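Local coordinates for protein B-129 (Sulfolobus virus 1, PDB 2WBT) that carries two zinc-binding C2H2-type fingers, probably binds DNA through them, and is essential for virus function, at residues S60-R65 with V102-K107; M82-S87 with K91-Y96; K108-T113 with L117-K122; L67-K70 with F75-P78; R31-Q34 with Q39-L42. All blocks are in the same frame, centred on the assembly; numbering follows the deposited sequence. Where two conformers were deposited one is given.

Interaction 1. Residues S60-R65 with V102-K107. With ZN (zinc ion), chain D.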
# COMPACT_ATOMS: atom_id res chain seq x y z
N SER A 60 1.19 5.07 6.28
CA SER A 60 0.05 5.33 5.38
C SER A 60 0.07 6.72 4.77
O SER A 60 -0.21 6.89 3.58
CB SER A 60 -1.26 5.11 6.13
OG SER A 60 -1.43 3.75 6.49
N SER A 61 0.39 7.72 5.59
CA SER A 61 0.55 9.10 5.13
C SER A 61 1.50 9.18 3.93
O SER A 61 1.24 9.90 2.96
CB SER A 61 1.10 9.98 6.25
OG SER A 61 1.01 11.36 5.91
N TYR A 62 2.59 8.42 4.00
CA TYR A 62 3.57 8.35 2.92
C TYR A 62 2.99 7.70 1.66
O TYR A 62 3.20 8.18 0.54
CB TYR A 62 4.81 7.58 3.37
CG TYR A 62 5.82 7.37 2.26
CD1 TYR A 62 6.79 8.33 2.00
CD2 TYR A 62 5.79 6.23 1.47
CE1 TYR A 62 7.71 8.15 0.98
CE2 TYR A 62 6.71 6.04 0.45
CZ TYR A 62 7.67 7.01 0.21
OH TYR A 62 8.59 6.83 -0.80
N LEU A 63 2.28 6.59 1.86
CA LEU A 63 1.72 5.79 0.78
C LEU A 63 0.71 6.59 -0.06
O LEU A 63 0.75 6.56 -1.28
CB LEU A 63 1.06 4.53 1.37
CG LEU A 63 0.67 3.40 0.41
CD1 LEU A 63 0.88 2.03 1.08
CD2 LEU A 63 -0.77 3.55 -0.07
N TYR A 64 -0.18 7.31 0.62
CA TYR A 64 -1.21 8.11 -0.07
C TYR A 64 -0.68 9.43 -0.62
O TYR A 64 -1.28 10.01 -1.53
CB TYR A 64 -2.41 8.34 0.85
CG TYR A 64 -3.26 7.09 0.96
CD1 TYR A 64 -4.02 6.66 -0.12
CD2 TYR A 64 -3.28 6.34 2.13
CE1 TYR A 64 -4.79 5.51 -0.04
CE2 TYR A 64 -4.05 5.18 2.22
CZ TYR A 64 -4.80 4.78 1.13
OH TYR A 64 -5.57 3.64 1.21
N ARG A 65 0.44 9.90 -0.08
CA ARG A 65 1.17 11.03 -0.67
C ARG A 65 1.99 10.58 -1.88
O ARG A 65 2.17 11.34 -2.83
CB ARG A 65 2.07 11.70 0.37
CG ARG A 65 1.30 12.63 1.31
CD ARG A 65 2.19 13.30 2.34
NE ARG A 65 3.29 14.04 1.74
CZ ARG A 65 4.59 13.81 1.95
NH1 ARG A 65 5.00 12.85 2.77
NH2 ARG A 65 5.50 14.56 1.33
N VAL A 102 16.87 11.02 6.28
CA VAL A 102 15.88 10.15 6.92
C VAL A 102 14.96 9.53 5.88
O VAL A 102 14.53 10.20 4.94
CB VAL A 102 15.02 10.92 7.94
CG1 VAL A 102 14.24 9.95 8.81
CG2 VAL A 102 15.89 11.82 8.81
N CYS A 103 14.67 8.25 6.06
CA CYS A 103 13.74 7.54 5.18
C CYS A 103 12.30 7.94 5.53
O CYS A 103 11.88 7.75 6.68
CB CYS A 103 13.93 6.03 5.30
SG CYS A 103 12.63 5.05 4.48
N PRO A 104 11.54 8.47 4.54
CA PRO A 104 10.19 8.99 4.80
C PRO A 104 9.23 7.92 5.32
O PRO A 104 8.16 8.25 5.84
CB PRO A 104 9.73 9.48 3.42
CG PRO A 104 10.54 8.70 2.46
CD PRO A 104 11.88 8.57 3.10
N VAL A 105 9.62 6.66 5.18
CA VAL A 105 8.78 5.52 5.54
C VAL A 105 9.07 5.02 6.96
O VAL A 105 8.18 5.03 7.81
CB VAL A 105 8.98 4.35 4.55
CG1 VAL A 105 7.96 3.26 4.80
CG2 VAL A 105 8.88 4.85 3.11
N CYS A 106 10.31 4.60 7.21
CA CYS A 106 10.68 3.96 8.48
C CYS A 106 11.42 4.85 9.47
O CYS A 106 11.57 4.49 10.64
CB CYS A 106 11.52 2.70 8.22
SG CYS A 106 13.25 3.03 7.85
N LYS A 107 11.91 6.00 9.01
CA LYS A 107 12.54 7.00 9.89
C LYS A 107 13.95 6.64 10.36
O LYS A 107 14.43 7.16 11.37
CB LYS A 107 11.65 7.31 11.10
CG LYS A 107 10.29 7.83 10.71
CD LYS A 107 10.38 9.27 10.27
CE LYS A 107 9.25 9.65 9.34
NZ LYS A 107 8.99 11.12 9.35
ZN ZN D . 12.93 3.20 5.75
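The CxxC knuckle of the second zinc finger leans on helix 60-72 through Pro104 and Val105, the two residues between its zinc-binding cysteines, and both meet the ring of Tyr62. Val105 contributes one methyl: CG2 sits almost over the middle of the ring, 3.7 Å from the Tyr62 centroid and 13° off the normal, a clear CH-pi contact. Pro104 comes in obliquely with the far part of its ring, CG lying 3.2 Å from Tyr62 CE1 and CB nearly as close. Tyr62 reaches this spot because its CG is anti to the backbone N (chi1 175°), which swings the ring outward from the helix. Its hydroxyl is anchored by a hydrogen bond to the carbonyl O of Pro78, in the corresponding turn of the first finger, and the ring sits between the two finger turns, held at its hydroxyl and packed on one face.

The knuckle is itself well braced. Cys103 SG accepts a hydrogen bond from Val105 N (3.5 Å) and a weak one from Cys106 N, while Lys107 N closes the turn on Cys103 O at 2.9 Å. These N-H groups probably draw some charge off the thiolate. Zinc is held by Cys103 SG at 2.3 Å and Cys106 SG at 2.1 Å, with His119 and His124 completing the site. A tight turn with backbone N-H groups aimed at the first cysteine sulfur is the signature of the zinc knuckle, the element that opens a C2H2 finger.

Interaction 2. Residues M82-S87 with K91-Y96. With ZN (zinc ion), chain C.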
# COMPACT_ATOMS: atom_id res chain seq x y z
N MET A 82 7.81 14.46 -4.40
CA MET A 82 7.44 15.58 -5.26
C MET A 82 7.58 15.19 -6.73
O MET A 82 8.63 14.67 -7.14
CB MET A 82 8.27 16.82 -4.95
CG MET A 82 8.08 17.41 -3.55
SD MET A 82 6.39 17.91 -3.13
CE MET A 82 5.80 16.47 -2.25
N PRO A 83 6.54 15.45 -7.55
CA PRO A 83 6.55 15.12 -8.96
C PRO A 83 7.42 16.06 -9.78
O PRO A 83 7.54 17.24 -9.45
CB PRO A 83 5.07 15.27 -9.38
CG PRO A 83 4.37 15.90 -8.26
CD PRO A 83 5.28 16.10 -7.13
N PHE A 84 8.02 15.53 -10.83
CA PHE A 84 8.84 16.32 -11.75
C PHE A 84 8.40 16.10 -13.19
O PHE A 84 7.79 15.08 -13.52
CB PHE A 84 10.31 15.98 -11.57
CG PHE A 84 10.89 16.55 -10.31
CD1 PHE A 84 11.46 17.82 -10.31
CD2 PHE A 84 10.85 15.83 -9.12
CE1 PHE A 84 11.98 18.36 -9.14
CE2 PHE A 84 11.37 16.36 -7.96
CZ PHE A 84 11.94 17.63 -7.97
N SER A 85 8.71 17.08 -14.03
CA SER A 85 8.22 17.11 -15.41
C SER A 85 8.74 15.94 -16.24
O SER A 85 8.03 15.41 -17.10
CB SER A 85 8.61 18.43 -16.08
OG SER A 85 10.02 18.52 -16.26
N SER A 86 9.98 15.55 -15.98
CA SER A 86 10.64 14.48 -16.73
C SER A 86 11.61 13.71 -15.83
O SER A 86 11.84 14.09 -14.68
CB SER A 86 11.39 15.06 -17.93
OG SER A 86 12.29 16.08 -17.52
N SER A 87 12.18 12.64 -16.37
CA SER A 87 13.20 11.86 -15.67
C SER A 87 14.50 12.66 -15.52
O SER A 87 15.21 12.52 -14.53
CB SER A 87 13.49 10.55 -16.41
OG SER A 87 13.95 10.80 -17.73
N LYS A 91 16.21 13.49 -11.80
CA LYS A 91 17.55 13.11 -11.34
C LYS A 91 18.52 14.29 -11.25
O LYS A 91 19.59 14.16 -10.67
CB LYS A 91 18.15 11.97 -12.18
CG LYS A 91 18.48 12.29 -13.62
CD LYS A 91 18.88 11.03 -14.37
CE LYS A 91 17.68 10.14 -14.69
NZ LYS A 91 18.09 8.82 -15.23
N GLN A 92 18.14 15.44 -11.81
CA GLN A 92 18.83 16.69 -11.49
C GLN A 92 18.55 17.04 -10.03
O GLN A 92 19.43 17.51 -9.31
CB GLN A 92 18.40 17.84 -12.40
CG GLN A 92 18.97 19.19 -11.96
CD GLN A 92 18.69 20.29 -12.96
OE1 GLN A 92 17.92 21.22 -12.68
NE2 GLN A 92 19.31 20.20 -14.14
N HIS A 93 17.30 16.81 -9.62
CA HIS A 93 16.88 17.06 -8.24
C HIS A 93 17.56 16.11 -7.27
O HIS A 93 18.04 16.53 -6.22
CB HIS A 93 15.36 16.92 -8.10
CG HIS A 93 14.88 16.71 -6.69
ND1 HIS A 93 14.71 17.75 -5.80
CD2 HIS A 93 14.50 15.59 -6.03
CE1 HIS A 93 14.26 17.28 -4.65
NE2 HIS A 93 14.12 15.97 -4.77
N ILE A 94 17.57 14.82 -7.62
CA ILE A 94 18.18 13.81 -6.76
C ILE A 94 19.69 14.02 -6.65
O ILE A 94 20.25 13.91 -5.56
CB ILE A 94 17.89 12.38 -7.28
CG1 ILE A 94 16.46 11.98 -6.93
CG2 ILE A 94 18.86 11.37 -6.67
CD1 ILE A 94 16.01 10.68 -7.56
N ARG A 95 20.33 14.33 -7.77
CA ARG A 95 21.78 14.54 -7.79
C ARG A 95 22.21 15.80 -7.03
O ARG A 95 23.19 15.76 -6.28
CB ARG A 95 22.30 14.59 -9.22
CG ARG A 95 23.80 14.85 -9.30
CD ARG A 95 24.37 14.47 -10.65
NE ARG A 95 25.80 14.75 -10.72
CZ ARG A 95 26.57 14.50 -11.77
NH1 ARG A 95 26.07 13.96 -12.87
NH2 ARG A 95 27.87 14.80 -11.72
N TYR A 96 21.49 16.90 -7.23
CA TYR A 96 21.93 18.21 -6.71
C TYR A 96 21.08 18.81 -5.58
O TYR A 96 21.59 19.61 -4.80
CB TYR A 96 22.02 19.22 -7.86
CG TYR A 96 23.05 18.86 -8.90
CD1 TYR A 96 24.40 19.15 -8.71
CD2 TYR A 96 22.68 18.23 -10.09
CE1 TYR A 96 25.35 18.82 -9.67
CE2 TYR A 96 23.63 17.89 -11.05
CZ TYR A 96 24.96 18.19 -10.83
OH TYR A 96 25.90 17.86 -11.79
ZN ZN C . 13.24 14.49 -3.21
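His93 lies against the end of the Phe84 ring, and its side chain can be followed outward from helix 87-96. CB, the first atom, is 3.5 Å from Phe84 CZ. Next comes CG, 3.3 Å from the same CZ; its position anti to the backbone N (chi1 161°) aims the imidazole off the helix toward the hairpin. ND1 also has CZ as its neighbour, whereas CD2 on the other side of the ring faces Phe84 CE2 at 3.8 Å. Phe84 CZ therefore stands over one face of the imidazole, toward its rim, with the two ring planes inclined at 35°. Such a phenylalanine between the cysteine hairpin and the first histidine of the helix belongs to the hydrophobic core of the classical C2H2 finger. At the tip, NE2 binds zinc at 2.3 Å; Cys77, Cys80 and Glu98 supply the other ligands, the glutamate standing where a second histidine is usual.

In the first turn of the helix Lys91 N donates to Ser87 O (3.1 Å, 157° at the hydrogen). The aliphatic part of Lys91 bends back past that carbonyl, with CG and CE each 3.4 Å from Ser87 O. Ser86 takes the N-cap position just ahead of the helix.

Interaction 3. Residues K108-T113 with L117-K122. With ZN (zinc ion), chain D.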
# COMPACT_ATOMS: atom_id res chain seq x y z
N LYS A 108 14.60 5.77 9.60
CA LYS A 108 15.97 5.36 9.86
C LYS A 108 16.92 6.38 9.22
O LYS A 108 16.62 6.92 8.16
CB LYS A 108 16.21 3.98 9.26
CG LYS A 108 17.54 3.38 9.59
CD LYS A 108 17.77 2.12 8.79
CE LYS A 108 19.22 1.86 8.66
NZ LYS A 108 19.49 0.55 8.00
N GLU A 109 18.06 6.64 9.87
CA GLU A 109 18.96 7.71 9.43
C GLU A 109 20.26 7.20 8.79
O GLU A 109 20.68 6.07 9.03
CB GLU A 109 19.27 8.65 10.60
CG GLU A 109 19.36 10.12 10.19
CD GLU A 109 19.69 11.05 11.33
OE1 GLU A 109 19.59 10.64 12.51
OE2 GLU A 109 20.05 12.22 11.06
N PHE A 110 20.88 8.06 7.98
CA PHE A 110 22.04 7.66 7.15
C PHE A 110 23.12 8.74 7.03
O PHE A 110 22.91 9.90 7.37
CB PHE A 110 21.56 7.26 5.75
CG PHE A 110 20.54 6.16 5.76
CD1 PHE A 110 19.19 6.46 5.81
CD2 PHE A 110 20.93 4.84 5.74
CE1 PHE A 110 18.24 5.46 5.83
CE2 PHE A 110 19.98 3.82 5.76
CZ PHE A 110 18.64 4.14 5.81
N THR A 111 24.28 8.32 6.52
CA THR A 111 25.41 9.21 6.25
C THR A 111 25.10 10.12 5.07
O THR A 111 25.23 11.35 5.17
CB THR A 111 26.68 8.40 5.91
OG1 THR A 111 26.97 7.49 6.98
CG2 THR A 111 27.87 9.33 5.69
N SER A 112 24.70 9.50 3.97
CA SER A 112 24.41 10.20 2.72
C SER A 112 22.95 9.99 2.34
O SER A 112 22.31 9.04 2.79
CB SER A 112 25.31 9.67 1.61
OG SER A 112 25.17 8.27 1.45
N THR A 113 22.43 10.88 1.49
CA THR A 113 21.06 10.74 0.98
C THR A 113 21.00 9.62 -0.07
O THR A 113 19.92 9.09 -0.35
CB THR A 113 20.52 12.06 0.38
OG1 THR A 113 21.02 12.26 -0.94
CG2 THR A 113 20.90 13.24 1.26
N LEU A 117 18.50 6.60 -0.25
CA LEU A 117 17.86 6.13 -1.49
C LEU A 117 17.91 4.61 -1.61
O LEU A 117 16.87 3.97 -1.82
CB LEU A 117 18.53 6.74 -2.73
CG LEU A 117 18.09 8.14 -3.17
CD1 LEU A 117 18.76 8.51 -4.48
CD2 LEU A 117 16.58 8.26 -3.28
N ASP A 118 19.11 4.04 -1.49
CA ASP A 118 19.29 2.58 -1.59
C ASP A 118 18.42 1.86 -0.57
O ASP A 118 17.87 0.80 -0.86
CB ASP A 118 20.76 2.19 -1.35
CG ASP A 118 21.71 2.84 -2.33
OD1 ASP A 118 21.26 3.30 -3.41
OD2 ASP A 118 22.92 2.89 -2.03
N HIS A 119 18.31 2.44 0.62
CA HIS A 119 17.48 1.86 1.68
C HIS A 119 16.00 1.83 1.31
O HIS A 119 15.34 0.80 1.47
CB HIS A 119 17.67 2.62 3.00
CG HIS A 119 16.57 2.40 3.99
ND1 HIS A 119 16.54 1.33 4.87
CD2 HIS A 119 15.47 3.15 4.27
CE1 HIS A 119 15.46 1.41 5.62
NE2 HIS A 119 14.79 2.51 5.28
N VAL A 120 15.47 2.95 0.81
CA VAL A 120 14.06 3.03 0.44
C VAL A 120 13.72 2.10 -0.73
O VAL A 120 12.57 1.68 -0.89
CB VAL A 120 13.64 4.49 0.11
CG1 VAL A 120 12.18 4.55 -0.34
CG2 VAL A 120 13.87 5.39 1.31
N CYS A 121 14.72 1.76 -1.53
CA CYS A 121 14.55 0.79 -2.61
C CYS A 121 14.72 -0.65 -2.12
O CYS A 121 13.94 -1.53 -2.48
CB CYS A 121 15.56 1.05 -3.73
SG CYS A 121 15.47 -0.11 -5.12
N LYS A 122 15.74 -0.90 -1.31
CA LYS A 122 16.04 -2.26 -0.84
C LYS A 122 15.05 -2.80 0.17
O LYS A 122 14.68 -3.97 0.10
CB LYS A 122 17.44 -2.33 -0.23
CG LYS A 122 18.56 -2.45 -1.25
CD LYS A 122 19.94 -2.57 -0.60
CE LYS A 122 20.06 -1.80 0.72
NZ LYS A 122 21.48 -1.54 1.08
ZN ZN D . 12.93 3.20 5.75
O HOH W 1 19.06 0.02 5.27
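Two first torsions bring Phe110 and His119 together: in Phe110, CG is anti to the carbonyl carbon (chi1 -56°), and in His119 it is anti to the backbone N (chi1 161°), directing the two rings at each other between the loop and the helix. Phe110 leads with its far end. CZ is 3.3 Å from His119 CG and just as near CB, standing over one face of the imidazole toward its rim. The planes are inclined at 46°, an oblique pairing in which the phenyl presses on the base of the histidine while leaving NE2 to the metal. NE2 binds zinc at 2.0 Å alongside Cys103, Cys106 and His124.

The other ring nitrogen, His119 ND1, donates to a water 2.9 Å away, consistent with a proton on ND1, as expected when NE2 binds the metal. In one of its two conformers Lys108 passes the imidazole obliquely, its chain extended and CD 4.0 Å from His119 CE1, and its NZ donates to the same water; the second conformer makes this bridge less than certain.

At the start of the helix, Leu117 N bonds to Thr113 O at 2.9 Å, and the Ser112 side chain caps a backbone N in the first turn. Thr113 OG1 is tied to Glu98 O of the first finger. Helix 113-122 thus carries the metal histidine on its loop-facing side, packs Leu117 on Ile94 of helix 87-96, and is clamped near its end to the C-terminal tail by the Cys121-Cys127 disulfide.

Interaction 4. Residues L67-K70 with F75-P78. With ZN (zinc ion), chain C.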
# COMPACT_ATOMS: atom_id res chain seq x y z
N LEU A 67 1.01 8.05 -3.89
CA LEU A 67 -0.02 7.82 -4.92
C LEU A 67 -0.54 9.13 -5.50
O LEU A 67 -0.77 9.22 -6.71
CB LEU A 67 -1.18 7.01 -4.34
CG LEU A 67 -0.84 5.60 -3.84
CD1 LEU A 67 -2.02 4.98 -3.12
CD2 LEU A 67 -0.39 4.72 -4.99
N ALA A 68 -0.74 10.12 -4.65
CA ALA A 68 -1.17 11.46 -5.08
C ALA A 68 -0.15 12.11 -6.02
O ALA A 68 -0.53 12.73 -7.01
CB ALA A 68 -1.42 12.35 -3.87
N SER A 69 1.13 11.95 -5.70
CA SER A 69 2.21 12.47 -6.53
C SER A 69 2.33 11.70 -7.84
O SER A 69 2.51 12.30 -8.90
CB SER A 69 3.54 12.40 -5.78
OG SER A 69 3.48 13.16 -4.58
N LYS A 70 2.25 10.38 -7.75
CA LYS A 70 2.31 9.51 -8.93
C LYS A 70 1.20 9.79 -9.95
O LYS A 70 1.36 9.54 -11.15
CB LYS A 70 2.30 8.03 -8.53
CG LYS A 70 3.68 7.41 -8.49
CD LYS A 70 4.22 7.20 -9.90
CE LYS A 70 5.65 6.73 -9.87
NZ LYS A 70 5.76 5.43 -9.16
N PHE A 75 7.24 10.64 -12.74
CA PHE A 75 8.57 10.91 -12.20
C PHE A 75 8.49 11.57 -10.82
O PHE A 75 8.30 12.78 -10.71
CB PHE A 75 9.34 11.80 -13.18
CG PHE A 75 9.32 11.27 -14.59
CD1 PHE A 75 8.54 11.88 -15.56
CD2 PHE A 75 10.06 10.15 -14.93
CE1 PHE A 75 8.52 11.39 -16.86
CE2 PHE A 75 10.04 9.65 -16.22
CZ PHE A 75 9.27 10.27 -17.19
N VAL A 76 8.64 10.75 -9.79
CA VAL A 76 8.52 11.18 -8.40
C VAL A 76 9.77 10.78 -7.62
O VAL A 76 10.37 9.74 -7.88
CB VAL A 76 7.28 10.57 -7.72
CG1 VAL A 76 7.08 11.17 -6.33
CG2 VAL A 76 6.04 10.79 -8.58
N CYS A 77 10.13 11.61 -6.65
CA CYS A 77 11.26 11.34 -5.77
C CYS A 77 10.79 10.57 -4.53
O CYS A 77 9.88 11.02 -3.83
CB CYS A 77 11.92 12.65 -5.35
SG CYS A 77 13.40 12.45 -4.35
N PRO A 78 11.42 9.42 -4.23
CA PRO A 78 10.99 8.63 -3.08
C PRO A 78 11.18 9.33 -1.74
O PRO A 78 10.37 9.14 -0.83
CB PRO A 78 11.89 7.38 -3.16
CG PRO A 78 12.42 7.37 -4.55
CD PRO A 78 12.56 8.80 -4.92
ZN ZN C . 13.24 14.49 -3.21
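Val76 buries more surface here than any other residue, about as much as Ser69 and Lys70 together, setting its two methyls against that pair on helix 60-72. CG1, anti to the backbone N (chi1 -173°), lies 3.8 Å from Ser69 CB. CG2 settles over the backbone between the two helix residues, 3.9 Å from both Ser69 O and Lys70 N, and also meets Lys70 CG at 4.1 Å. The contact is van der Waals packing throughout, one branched side chain straddling a single step of the helix.

The polar ends turn elsewhere. Ser69 offers its CB to the valine while OG is hydrogen-bonded to Leu81 O, in the first finger, and to Arg65 O one turn back in its own helix. Lys70 likewise gives only its aliphatic base: the chain bends at chi2 and chi4, and NZ bonds to Asn125 OD1 of the second subunit.

Directly after Val76, Cys77 binds zinc through SG at 2.3 Å, so the valine seats the strand on the helix just before the metal site begins. Strand 75-76 pairs antiparallel, though weakly bonded, with strand 83-84 in the small hairpin of the first finger; helix 60-72 backs it on the Val76 side, while Phe75 turns its CB away from that helix, and its side chain packs on Ser87 and Leu90 of helix 87-96.

Interaction 5. Residues R31-Q34 with Q39-L42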
# COMPACT_ATOMS: atom_id res chain seq x y z
N ARG A 31 -22.56 5.96 -0.88
CA ARG A 31 -21.45 5.82 -1.82
C ARG A 31 -20.67 4.51 -1.61
O ARG A 31 -20.04 4.01 -2.54
CB ARG A 31 -20.50 7.02 -1.71
CG ARG A 31 -19.54 7.17 -2.88
CD ARG A 31 -18.60 8.36 -2.71
NE ARG A 31 -19.30 9.65 -2.72
CZ ARG A 31 -18.72 10.83 -2.96
NH1 ARG A 31 -17.42 10.92 -3.22
NH2 ARG A 31 -19.46 11.94 -2.94
N TYR A 32 -20.72 3.97 -0.39
CA TYR A 32 -20.10 2.67 -0.10
C TYR A 32 -20.91 1.52 -0.70
O TYR A 32 -20.35 0.61 -1.32
CB TYR A 32 -19.92 2.45 1.40
CG TYR A 32 -19.39 1.07 1.72
CD1 TYR A 32 -20.26 0.01 1.98
CD2 TYR A 32 -18.02 0.81 1.74
CE1 TYR A 32 -19.78 -1.26 2.26
CE2 TYR A 32 -17.53 -0.46 2.02
CZ TYR A 32 -18.42 -1.49 2.28
OH TYR A 32 -17.94 -2.75 2.56
N HIS A 33 -22.23 1.55 -0.51
CA HIS A 33 -23.13 0.56 -1.12
C HIS A 33 -23.44 0.89 -2.59
O HIS A 33 -24.39 0.36 -3.17
CB HIS A 33 -24.42 0.42 -0.30
CG HIS A 33 -24.21 -0.21 1.05
ND1 HIS A 33 -23.83 0.52 2.16
CD2 HIS A 33 -24.33 -1.49 1.46
CE1 HIS A 33 -23.72 -0.29 3.19
NE2 HIS A 33 -24.02 -1.52 2.80
N GLN A 34 -22.63 1.77 -3.17
CA GLN A 34 -22.62 2.02 -4.61
C GLN A 34 -21.35 1.43 -5.25
O GLN A 34 -21.21 1.44 -6.47
CB GLN A 34 -22.68 3.53 -4.88
CG GLN A 34 -23.48 3.92 -6.11
CD GLN A 34 -23.83 5.40 -6.12
OE1 GLN A 34 -25.00 5.77 -6.21
NE2 GLN A 34 -22.81 6.25 -6.02
N GLN A 39 -14.81 -3.95 -5.40
CA GLN A 39 -14.24 -2.81 -4.66
C GLN A 39 -14.36 -3.00 -3.15
O GLN A 39 -13.41 -2.75 -2.41
CB GLN A 39 -14.93 -1.51 -5.07
CG GLN A 39 -14.53 -1.00 -6.45
CD GLN A 39 -15.43 0.11 -6.97
OE1 GLN A 39 -16.64 0.09 -6.76
NE2 GLN A 39 -14.84 1.08 -7.65
N LYS A 40 -15.53 -3.45 -2.71
CA LYS A 40 -15.76 -3.78 -1.30
C LYS A 40 -14.80 -4.86 -0.80
O LYS A 40 -14.35 -4.82 0.35
CB LYS A 40 -17.21 -4.24 -1.08
CG LYS A 40 -18.24 -3.14 -1.26
CD LYS A 40 -19.65 -3.69 -1.38
CE LYS A 40 -20.67 -2.59 -1.57
NZ LYS A 40 -22.03 -3.12 -1.86
N ARG A 41 -14.49 -5.82 -1.67
CA ARG A 41 -13.54 -6.89 -1.35
C ARG A 41 -12.14 -6.33 -1.10
O ARG A 41 -11.48 -6.72 -0.14
CB ARG A 41 -13.49 -7.93 -2.48
CG ARG A 41 -12.79 -9.22 -2.06
CD ARG A 41 -12.50 -10.15 -3.24
NE ARG A 41 -11.55 -9.60 -4.21
CZ ARG A 41 -10.24 -9.41 -3.99
NH1 ARG A 41 -9.69 -9.71 -2.82
NH2 ARG A 41 -9.48 -8.90 -4.96
N LEU A 42 -11.70 -5.42 -1.97
CA LEU A 42 -10.40 -4.75 -1.83
C LEU A 42 -10.30 -3.94 -0.54
O LEU A 42 -9.25 -3.93 0.11
CB LEU A 42 -10.13 -3.84 -3.03
CG LEU A 42 -9.88 -4.53 -4.37
CD1 LEU A 42 -9.96 -3.52 -5.51
CD2 LEU A 42 -8.54 -5.24 -4.37
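Lys40 runs out straight from helix 37-52 past Tyr32, using its methylene chain rather than its charge. CG, early in the chain, is 3.9 Å from both CZ and OH of Tyr32, approaching the ring obliquely. Farther out, CE lies 3.2 Å from the carbonyl O of Tyr32, a packing contact of the chain with the end of the first helix. The ammonium ends by His33, NZ being 3.9 Å from His33 CA and 4.4 Å from CD2 of its ring.

Behind this first shell, His33 is held by the helix it follows. ND1 hydrogen-bonds to Leu29 O one turn back, and Tyr32 CD1 lies over one face of the imidazole, so tyrosine and histidine brace each other. Tyr32 also packs on Ile20 of the second subunit. In the other segment, Gln39 OE1 reaches back to Thr36 N, just ahead of helix 37-52, and tethers its first turn.

His33 is the residue at which helix 26-32 breaks off, and the contact spans the short turn from there into helix 37-52, joining two consecutive helices well apart from the zinc fingers of their own chain, beside the second subunit.

Overall arrangement
Interactions 1 and 4 are buried and both use helix 60-72, whose Tyr62 meets the second finger and whose Ser69 and Lys70 receive Val76 of the first; the two contacts touch at Pro78. Interactions 2 and 3 are nearer the surface and repeat one theme in the two fingers, a phenylalanine end over a zinc-binding histidine; they touch through Ile94 and Leu117. Interactions 2 and 4 share one zinc ion and the two-stranded hairpin, while interactions 1 and 3 share the other zinc. Partly buried interaction 5 stands apart, its centre about 37 Å from those of 2 and 3, with a lysine chain against a tyrosine and no metal.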